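Local coordinates for protein SAM dependent methyltransferase (Aquifex aeolicus, PDB 3DH0) that binds S-adenosylmethionine and probably acts as a methyltransferase, at residues 139-144 and 186-191; 25-30 and 55-60; 143-148 and 159-164. All blocks are in the same frame, centred on the assembly; numbering follows the deposited sequence.

Interaction 1: residues 139-144 and 186-191; sequences LAIIDW and FGVYAM
F186 holds its CG between its own backbone N and carbonyl carbon (chi1 60°), which lays the phenyl ring back across the neighbouring strand, over the peptide of D143. D143 O sits 3.5 Å above the ring plane of F186, toward the rim, while W144 O approaches the same ring obliquely and D143 CB reaches F186 CZ at 3.9 Å. The same D143 O also takes a backbone bond: F186 N donates to it at 2.9 Å. Like exchanges at I141 with V188 and at L139 with A190 make three antiparallel hydrogen-bonded pairs, six bonds in all. On the F186 face I141 and V188 lie side by side, I141 CB against V188 CG1 at 3.4 Å. Cut back to an alanine, F186 would probably leave a gap beside the D143 peptide and D143 CB without one of its aromatic neighbours. D143 OD1 turns its anti lone pair to W144 N, and D143 OD2 is hydrogen-bonded to H117 ND1. The pairing belongs to the methyltransferase Rossmann-like sheet, where strand 185-191 is inserted antiparallel between 137-144 and 174-181; helix 161-170 packs L168 onto I141, V188 and A190, and strand 107-113 flanks 137-144 on its far edge.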
loop_
_atom_site.group_PDB
_atom_site.type_symbol
_atom_site.label_atom_id
_atom_site.label_comp_id
_atom_site.label_asym_id
_atom_site.label_seq_id
_atom_site.Cartn_x
_atom_site.Cartn_y
_atom_site.Cartn_z
ATOM N N LEU A 139 5.354 -8.604 -0.223
ATOM C CA LEU A 139 5.267 -7.177 0.056
ATOM C C LEU A 139 5.406 -6.351 -1.237
ATOM O O LEU A 139 6.429 -6.420 -1.920
ATOM C CB LEU A 139 6.357 -6.789 1.052
ATOM C CG LEU A 139 6.641 -5.306 1.291
ATOM C CD1 LEU A 139 5.367 -4.540 1.561
ATOM C CD2 LEU A 139 7.577 -5.188 2.456
ATOM N N ALA A 140 4.378 -5.574 -1.575
ATOM C CA ALA A 140 4.414 -4.751 -2.781
ATOM C C ALA A 140 4.446 -3.266 -2.450
ATOM O O ALA A 140 3.430 -2.680 -2.100
ATOM C CB ALA A 140 3.213 -5.057 -3.646
ATOM N N ILE A 141 5.613 -2.655 -2.586
ATOM C CA ILE A 141 5.765 -1.237 -2.284
ATOM C C ILE A 141 5.916 -0.393 -3.551
ATOM O O ILE A 141 6.842 -0.590 -4.331
ATOM C CB ILE A 141 6.990 -1.022 -1.361
ATOM C CG1 ILE A 141 6.818 -1.861 -0.096
ATOM C CG2 ILE A 141 7.151 0.443 -1.029
ATOM C CD1 ILE A 141 7.945 -1.748 0.874
ATOM N N ILE A 142 5.002 0.552 -3.745
ATOM C CA ILE A 142 5.029 1.423 -4.924
ATOM C C ILE A 142 5.155 2.906 -4.566
ATOM O O ILE A 142 4.350 3.427 -3.796
ATOM C CB ILE A 142 3.747 1.226 -5.785
ATOM C CG1 ILE A 142 3.701 -0.202 -6.331
ATOM C CG2 ILE A 142 3.717 2.230 -6.933
ATOM C CD1 ILE A 142 2.546 -0.475 -7.279
ATOM N N ASP A 143 6.155 3.585 -5.124
ATOM C CA ASP A 143 6.324 5.008 -4.839
ATOM C C ASP A 143 6.944 5.864 -5.950
ATOM O O ASP A 143 7.469 5.341 -6.926
ATOM C CB ASP A 143 7.123 5.200 -3.548
ATOM C CG ASP A 143 6.523 6.278 -2.663
ATOM O OD1 ASP A 143 6.142 7.341 -3.209
ATOM O OD2 ASP A 143 6.421 6.065 -1.433
ATOM N N TRP A 144 6.880 7.186 -5.786
ATOM C CA TRP A 144 7.426 8.131 -6.770
ATOM C C TRP A 144 8.930 8.025 -6.872
ATOM O O TRP A 144 9.592 7.647 -5.901
ATOM C CB TRP A 144 7.119 9.582 -6.399
ATOM C CG TRP A 144 5.687 9.918 -6.233
ATOM C CD1 TRP A 144 5.009 10.047 -5.057
ATOM C CD2 TRP A 144 4.756 10.215 -7.277
ATOM N NE1 TRP A 144 3.706 10.411 -5.306
ATOM C CE2 TRP A 144 3.526 10.522 -6.659
ATOM C CE3 TRP A 144 4.842 10.255 -8.672
ATOM C CZ2 TRP A 144 2.387 10.868 -7.401
ATOM C CZ3 TRP A 144 3.713 10.595 -9.404
ATOM C CH2 TRP A 144 2.505 10.897 -8.769
ATOM N N PHE A 186 8.249 3.754 -9.183
ATOM C CA PHE A 186 8.986 2.510 -9.222
ATOM C C PHE A 186 8.217 1.534 -8.336
ATOM O O PHE A 186 7.244 1.903 -7.690
ATOM C CB PHE A 186 10.415 2.706 -8.720
ATOM C CG PHE A 186 10.510 3.207 -7.316
ATOM C CD1 PHE A 186 10.248 2.364 -6.245
ATOM C CD2 PHE A 186 10.881 4.524 -7.064
ATOM C CE1 PHE A 186 10.357 2.825 -4.939
ATOM C CE2 PHE A 186 10.993 4.999 -5.765
ATOM C CZ PHE A 186 10.731 4.151 -4.699
ATOM N N GLY A 187 8.634 0.282 -8.328
ATOM C CA GLY A 187 7.959 -0.696 -7.509
ATOM C C GLY A 187 8.999 -1.654 -6.994
ATOM O O GLY A 187 10.055 -1.814 -7.589
ATOM N N VAL A 188 8.716 -2.272 -5.860
ATOM C CA VAL A 188 9.642 -3.231 -5.290
ATOM C C VAL A 188 8.891 -4.482 -4.866
ATOM O O VAL A 188 7.822 -4.418 -4.275
ATOM C CB VAL A 188 10.438 -2.623 -4.109
ATOM C CG1 VAL A 188 9.612 -1.584 -3.409
ATOM C CG2 VAL A 188 10.865 -3.715 -3.149
ATOM N N TYR A 189 9.473 -5.617 -5.210
ATOM C CA TYR A 189 8.921 -6.928 -4.935
ATOM C C TYR A 189 9.709 -7.494 -3.775
ATOM O O TYR A 189 10.924 -7.655 -3.867
ATOM C CB TYR A 189 9.122 -7.785 -6.181
ATOM C CG TYR A 189 8.352 -9.079 -6.272
ATOM C CD1 TYR A 189 8.855 -10.269 -5.726
ATOM C CD2 TYR A 189 7.178 -9.139 -7.011
ATOM C CE1 TYR A 189 8.199 -11.488 -5.940
ATOM C CE2 TYR A 189 6.522 -10.340 -7.226
ATOM C CZ TYR A 189 7.030 -11.509 -6.700
ATOM O OH TYR A 189 6.360 -12.691 -6.970
ATOM N N ALA A 190 9.030 -7.791 -2.677
ATOM C CA ALA A 190 9.716 -8.338 -1.522
ATOM C C ALA A 190 8.891 -9.416 -0.861
ATOM O O ALA A 190 7.660 -9.376 -0.876
ATOM C CB ALA A 190 10.021 -7.236 -0.533
ATOM N N MET A 191 9.579 -10.393 -0.286
ATOM C CA MET A 191 8.914 -11.495 0.398
ATOM C C MET A 191 9.330 -11.504 1.866
ATOM O O MET A 191 10.510 -11.349 2.202
ATOM C CB MET A 191 9.259 -12.832 -0.280
ATOM C CG MET A 191 8.540 -14.030 0.304
ATOM S SD MET A 191 8.809 -15.565 -0.636
ATOM C CE MET A 191 7.197 -15.745 -1.428
#

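Interaction 2: residues 25-30 and 55-60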
loop_
_atom_site.group_PDB
_atom_site.type_symbol
_atom_site.label_atom_id
_atom_site.label_comp_id
_atom_site.label_asym_id
_atom_site.label_seq_id
_atom_site.Cartn_x
_atom_site.Cartn_y
_atom_site.Cartn_z
ATOM N N ASP A 25 -1.330 1.093 -14.471
ATOM C CA ASP A 25 -2.559 0.301 -14.470
ATOM C C ASP A 25 -2.631 -0.469 -13.149
ATOM O O ASP A 25 -1.767 -1.294 -12.854
ATOM C CB ASP A 25 -2.551 -0.684 -15.638
ATOM C CG ASP A 25 -3.876 -1.354 -15.825
ATOM O OD1 ASP A 25 -4.538 -1.072 -16.846
ATOM O OD2 ASP A 25 -4.270 -2.148 -14.950
ATOM N N PRO A 26 -3.661 -0.199 -12.335
ATOM C CA PRO A 26 -3.821 -0.871 -11.050
ATOM C C PRO A 26 -3.798 -2.396 -11.065
ATOM O O PRO A 26 -2.962 -2.994 -10.385
ATOM C CB PRO A 26 -5.139 -0.313 -10.537
ATOM C CG PRO A 26 -5.106 1.068 -11.060
ATOM C CD PRO A 26 -4.671 0.859 -12.486
ATOM N N GLU A 27 -4.687 -3.045 -11.822
ATOM C CA GLU A 27 -4.653 -4.502 -11.795
ATOM C C GLU A 27 -3.545 -5.151 -12.588
ATOM O O GLU A 27 -3.188 -6.308 -12.331
ATOM C CB GLU A 27 -5.998 -5.133 -12.164
ATOM C CG GLU A 27 -6.812 -4.509 -13.256
ATOM C CD GLU A 27 -8.177 -5.207 -13.370
ATOM O OE1 GLU A 27 -8.187 -6.444 -13.563
ATOM O OE2 GLU A 27 -9.229 -4.534 -13.253
ATOM N N LYS A 28 -2.982 -4.414 -13.534
ATOM C CA LYS A 28 -1.888 -4.969 -14.303
ATOM C C LYS A 28 -0.737 -5.144 -13.332
ATOM O O LYS A 28 -0.159 -6.222 -13.211
ATOM C CB LYS A 28 -1.486 -4.026 -15.443
ATOM C CG LYS A 28 -0.314 -4.553 -16.262
ATOM C CD LYS A 28 -0.190 -3.895 -17.622
ATOM C CE LYS A 28 0.905 -4.584 -18.440
ATOM N NZ LYS A 28 1.228 -3.874 -19.710
ATOM N N VAL A 29 -0.424 -4.073 -12.619
ATOM C CA VAL A 29 0.660 -4.091 -11.648
ATOM C C VAL A 29 0.463 -5.121 -10.536
ATOM O O VAL A 29 1.387 -5.863 -10.214
ATOM C CB VAL A 29 0.854 -2.694 -11.030
ATOM C CG1 VAL A 29 1.914 -2.738 -9.932
ATOM C CG2 VAL A 29 1.272 -1.720 -12.108
ATOM N N LEU A 30 -0.735 -5.171 -9.960
ATOM C CA LEU A 30 -1.021 -6.114 -8.876
ATOM C C LEU A 30 -0.862 -7.565 -9.304
ATOM O O LEU A 30 -0.207 -8.361 -8.624
ATOM C CB LEU A 30 -2.446 -5.924 -8.352
ATOM C CG LEU A 30 -2.831 -4.656 -7.599
ATOM C CD1 LEU A 30 -4.347 -4.529 -7.577
ATOM C CD2 LEU A 30 -2.262 -4.696 -6.199
ATOM N N LEU A 55 -8.014 -4.036 -5.498
ATOM C CA LEU A 55 -7.644 -5.090 -4.567
ATOM C C LEU A 55 -8.868 -5.962 -4.272
ATOM O O LEU A 55 -8.790 -7.185 -4.234
ATOM C CB LEU A 55 -7.147 -4.451 -3.274
ATOM C CG LEU A 55 -5.920 -3.551 -3.411
ATOM C CD1 LEU A 55 -5.732 -2.743 -2.136
ATOM C CD2 LEU A 55 -4.690 -4.401 -3.722
ATOM N N SER A 56 -9.999 -5.307 -4.060
ATOM C CA SER A 56 -11.238 -6.000 -3.775
ATOM C C SER A 56 -11.561 -6.995 -4.887
ATOM O O SER A 56 -11.808 -8.182 -4.640
ATOM C CB SER A 56 -12.368 -4.976 -3.642
ATOM O OG SER A 56 -13.576 -5.581 -3.244
ATOM N N LYS A 57 -11.556 -6.500 -6.118
ATOM C CA LYS A 57 -11.874 -7.331 -7.255
ATOM C C LYS A 57 -10.946 -8.525 -7.384
ATOM O O LYS A 57 -11.403 -9.648 -7.607
ATOM C CB LYS A 57 -11.814 -6.514 -8.542
ATOM C CG LYS A 57 -12.183 -7.323 -9.780
ATOM C CD LYS A 57 -11.733 -6.653 -11.069
ATOM C CE LYS A 57 -12.092 -7.505 -12.286
ATOM N NZ LYS A 57 -11.490 -6.987 -13.567
ATOM N N MET A 58 -9.646 -8.278 -7.237
ATOM C CA MET A 58 -8.635 -9.318 -7.388
ATOM C C MET A 58 -8.579 -10.446 -6.381
ATOM O O MET A 58 -8.013 -11.482 -6.676
ATOM C CB MET A 58 -7.246 -8.696 -7.499
ATOM C CG MET A 58 -6.906 -8.228 -8.912
ATOM S SD MET A 58 -5.134 -8.046 -9.179
ATOM C CE MET A 58 -4.618 -9.759 -9.145
ATOM N N VAL A 59 -9.142 -10.265 -5.194
ATOM C CA VAL A 59 -9.119 -11.339 -4.220
ATOM C C VAL A 59 -10.460 -12.058 -4.271
ATOM O O VAL A 59 -10.589 -13.194 -3.835
ATOM C CB VAL A 59 -8.844 -10.803 -2.803
ATOM C CG1 VAL A 59 -7.489 -10.115 -2.766
ATOM C CG2 VAL A 59 -9.948 -9.861 -2.372
ATOM N N GLY A 60 -11.453 -11.383 -4.830
ATOM C CA GLY A 60 -12.774 -11.963 -4.969
ATOM C C GLY A 60 -13.569 -12.237 -3.712
ATOM O O GLY A 60 -13.143 -11.955 -2.598
#
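K57 NZ sits before both carboxylate oxygens of E27, 3.3 Å from E27 OE1 and 3.4 Å from E27 OE2. The two bonds are weak, so this salt bridge is a loose fork toward solvent, where K57 is exposed. K57 gets there by running fully extended, its CG anti to the backbone N (chi1 -178°), and the two chains meet obliquely. Deeper in, the contact turns apolar. M58 leaves its backbone with chi1 -83° and a roughly extended chi2, which carries its SD to L30 CB at 3.5 Å and near L30 CD1 at 3.9 Å. Beyond the sulfur, L30 and L55 cross at about a right angle, methyl on methyl, with L30 CD2 3.5 Å from L55 CD2. The axes of the short helical segments approach to 10.5 Å, at 52°. Helix 52-59 is the helical link of a beta-alpha-beta crossover from strand 40-43 to its parallel neighbour 64-69, as in Rossmann-like methyltransferases, and helix 26-33 lies beside it. At the start of the latter, D25 is the N-cap, its OD2 accepting from K28 N at 3.0 Å. L55 also reaches D43 and V65, and its side chain lies about 8 Å from the bound S-adenosylmethionine.

Interaction 3: residues 143-148 and 159-164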
loop_
_atom_site.group_PDB
_atom_site.type_symbol
_atom_site.label_atom_id
_atom_site.label_comp_id
_atom_site.label_asym_id
_atom_site.label_seq_id
_atom_site.Cartn_x
_atom_site.Cartn_y
_atom_site.Cartn_z
ATOM N N ASP A 143 6.155 3.585 -5.124
ATOM C CA ASP A 143 6.324 5.008 -4.839
ATOM C C ASP A 143 6.944 5.864 -5.950
ATOM O O ASP A 143 7.469 5.341 -6.926
ATOM C CB ASP A 143 7.123 5.200 -3.548
ATOM C CG ASP A 143 6.523 6.278 -2.663
ATOM O OD1 ASP A 143 6.142 7.341 -3.209
ATOM O OD2 ASP A 143 6.421 6.065 -1.433
ATOM N N TRP A 144 6.880 7.186 -5.786
ATOM C CA TRP A 144 7.426 8.131 -6.770
ATOM C C TRP A 144 8.930 8.025 -6.872
ATOM O O TRP A 144 9.592 7.647 -5.901
ATOM C CB TRP A 144 7.119 9.582 -6.399
ATOM C CG TRP A 144 5.687 9.918 -6.233
ATOM C CD1 TRP A 144 5.009 10.047 -5.057
ATOM C CD2 TRP A 144 4.756 10.215 -7.277
ATOM N NE1 TRP A 144 3.706 10.411 -5.306
ATOM C CE2 TRP A 144 3.526 10.522 -6.659
ATOM C CE3 TRP A 144 4.842 10.255 -8.672
ATOM C CZ2 TRP A 144 2.387 10.868 -7.401
ATOM C CZ3 TRP A 144 3.713 10.595 -9.404
ATOM C CH2 TRP A 144 2.505 10.897 -8.769
ATOM N N LYS A 145 9.462 8.401 -8.039
ATOM C CA LYS A 145 10.901 8.384 -8.313
ATOM C C LYS A 145 11.540 9.538 -7.530
ATOM O O LYS A 145 10.862 10.518 -7.206
ATOM C CB LYS A 145 11.142 8.570 -9.819
ATOM C CG LYS A 145 12.040 7.517 -10.445
ATOM C CD LYS A 145 11.255 6.382 -11.089
ATOM C CE LYS A 145 10.895 6.711 -12.543
ATOM N NZ LYS A 145 10.117 5.618 -13.205
ATOM N N LYS A 146 12.830 9.439 -7.221
ATOM C CA LYS A 146 13.461 10.516 -6.461
ATOM C C LYS A 146 14.190 11.509 -7.341
ATOM O O LYS A 146 15.308 11.931 -7.040
ATOM C CB LYS A 146 14.444 9.979 -5.407
ATOM C CG LYS A 146 14.698 10.973 -4.270
ATOM C CD LYS A 146 15.930 10.615 -3.463
ATOM C CE LYS A 146 15.805 11.062 -2.003
ATOM N NZ LYS A 146 15.348 12.472 -1.858
ATOM N N GLU A 147 13.545 11.874 -8.437
ATOM C CA GLU A 147 14.090 12.846 -9.359
ATOM C C GLU A 147 13.043 13.938 -9.381
ATOM O O GLU A 147 12.388 14.203 -8.361
ATOM C CB GLU A 147 14.231 12.229 -10.743
ATOM C CG GLU A 147 12.930 11.724 -11.321
ATOM C CD GLU A 147 13.146 10.496 -12.171
ATOM O OE1 GLU A 147 12.463 10.365 -13.211
ATOM O OE2 GLU A 147 13.995 9.655 -11.792
ATOM N N GLU A 148 12.871 14.576 -10.531
ATOM C CA GLU A 148 11.864 15.613 -10.631
ATOM C C GLU A 148 10.959 15.222 -11.764
ATOM O O GLU A 148 11.414 14.729 -12.797
ATOM C CB GLU A 148 12.534 16.973 -10.803
ATOM C CG GLU A 148 13.313 17.341 -9.518
ATOM C CD GLU A 148 14.082 18.642 -9.615
ATOM O OE1 GLU A 148 14.864 18.785 -10.589
ATOM O OE2 GLU A 148 13.913 19.505 -8.711
ATOM N N TYR A 159 11.724 8.895 -0.929
ATOM C CA TYR A 159 12.912 8.045 -0.908
ATOM C C TYR A 159 13.156 7.642 -2.353
ATOM O O TYR A 159 12.282 7.788 -3.210
ATOM C CB TYR A 159 12.668 6.737 -0.149
ATOM C CG TYR A 159 12.479 6.809 1.346
ATOM C CD1 TYR A 159 11.266 6.449 1.924
ATOM C CD2 TYR A 159 13.525 7.165 2.188
ATOM C CE1 TYR A 159 11.100 6.436 3.300
ATOM C CE2 TYR A 159 13.369 7.157 3.568
ATOM C CZ TYR A 159 12.156 6.790 4.116
ATOM O OH TYR A 159 11.997 6.771 5.476
ATOM N N SER A 160 14.336 7.111 -2.620
ATOM C CA SER A 160 14.650 6.632 -3.952
ATOM C C SER A 160 14.643 5.111 -3.806
ATOM O O SER A 160 14.881 4.593 -2.710
ATOM C CB SER A 160 16.046 7.082 -4.378
ATOM O OG SER A 160 17.042 6.334 -3.696
ATOM N N GLU A 161 14.374 4.397 -4.898
ATOM C CA GLU A 161 14.360 2.936 -4.872
ATOM C C GLU A 161 15.597 2.419 -4.152
ATOM O O GLU A 161 15.577 1.383 -3.497
ATOM C CB GLU A 161 14.364 2.386 -6.292
ATOM C CG GLU A 161 15.535 2.881 -7.117
ATOM C CD GLU A 161 15.134 3.951 -8.129
ATOM O OE1 GLU A 161 14.507 4.957 -7.713
ATOM O OE2 GLU A 161 15.458 3.778 -9.338
ATOM N N TRP A 162 16.683 3.155 -4.275
ATOM C CA TRP A 162 17.917 2.747 -3.652
ATOM C C TRP A 162 17.773 2.714 -2.129
ATOM O O TRP A 162 17.958 1.666 -1.515
ATOM C CB TRP A 162 19.023 3.689 -4.135
ATOM C CG TRP A 162 19.141 3.668 -5.657
ATOM C CD1 TRP A 162 19.558 2.613 -6.425
ATOM C CD2 TRP A 162 18.780 4.717 -6.587
ATOM N NE1 TRP A 162 19.483 2.934 -7.763
ATOM C CE2 TRP A 162 19.011 4.215 -7.894
ATOM C CE3 TRP A 162 18.289 6.031 -6.440
ATOM C CZ2 TRP A 162 18.763 4.988 -9.064
ATOM C CZ3 TRP A 162 18.042 6.807 -7.612
ATOM C CH2 TRP A 162 18.284 6.275 -8.899
ATOM N N GLU A 163 17.414 3.837 -1.513
ATOM C CA GLU A 163 17.253 3.886 -0.052
ATOM C C GLU A 163 16.239 2.858 0.461
ATOM O O GLU A 163 16.546 2.048 1.329
ATOM C CB GLU A 163 16.791 5.273 0.391
ATOM C CG GLU A 163 17.775 6.386 0.152
ATOM C CD GLU A 163 17.074 7.628 -0.331
ATOM O OE1 GLU A 163 16.465 7.544 -1.419
ATOM O OE2 GLU A 163 17.115 8.672 0.360
ATOM N N VAL A 164 15.024 2.911 -0.068
ATOM C CA VAL A 164 13.980 1.988 0.335
ATOM C C VAL A 164 14.467 0.542 0.469
ATOM O O VAL A 164 14.436 -0.028 1.554
ATOM C CB VAL A 164 12.797 2.022 -0.663
ATOM C CG1 VAL A 164 11.708 1.042 -0.230
ATOM C CG2 VAL A 164 12.238 3.424 -0.743
#
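K146 lays its aliphatic chain across the start of the helix, and this is the close-packed part of the contact. K146 CB meets S160 CB at 3.5 Å, and further along K146 CD is 3.7 Å from S160 CB. With its CG roughly anti to the backbone N (chi1 -158°), the lysine runs over the serine and crosses E163 at about a right angle, so that a methylene, not the ammonium, faces the carboxylate: K146 CE is 3.6 Å from E163 OE2. The charged ends stay apart, K146 NZ and E163 OE2 being 4.7 Å from each other, and the ammonium goes instead to P155 O, with a weak second bond to V158 O. The opposite charge nearby may still favour this placement. At the neighbouring K145 the fit is looser. K145 sets off away from 159-164, K145 CG comes no nearer to E161 OE1 than 4.5 Å, and its amine bonds C185 O; E161 is itself partly exposed. No hydrogen bond joins the two segments. The polar order lies within 159-164, where S160 OG accepts a weak but nearly straight bond from E163 N (168°) and S160 N returns one to E163 OE1; S160 OG also donates to E163 OE1 at 2.6 Å. This reciprocal pair is a capping box, which starts helix 161-170 where the loop from strand 137-144 comes back to the sheet.

In the fold
Interaction 1 is the buried one, regular backbone pairing inside the sheet, whereas interactions 2 and 3 are partly buried: in interaction 2 a salt bridge edges an apolar contact, while in interaction 3 the lysine's own methylenes do the packing. Interactions 1 and 3 share D143 and W144 on strand 137-144: the first binds the strand to its antiparallel neighbour, the second takes its exit to the next helix. They meet at the F186 ring, where CE2 lies 3.5 Å from E161 N. Interaction 2 joins two helices elsewhere, yet it touches interaction 1 through V29 CG1, 3.5 Å from I142 CD1. Interactions 2 and 3 do not touch, their nearest atoms being about 9 Å apart.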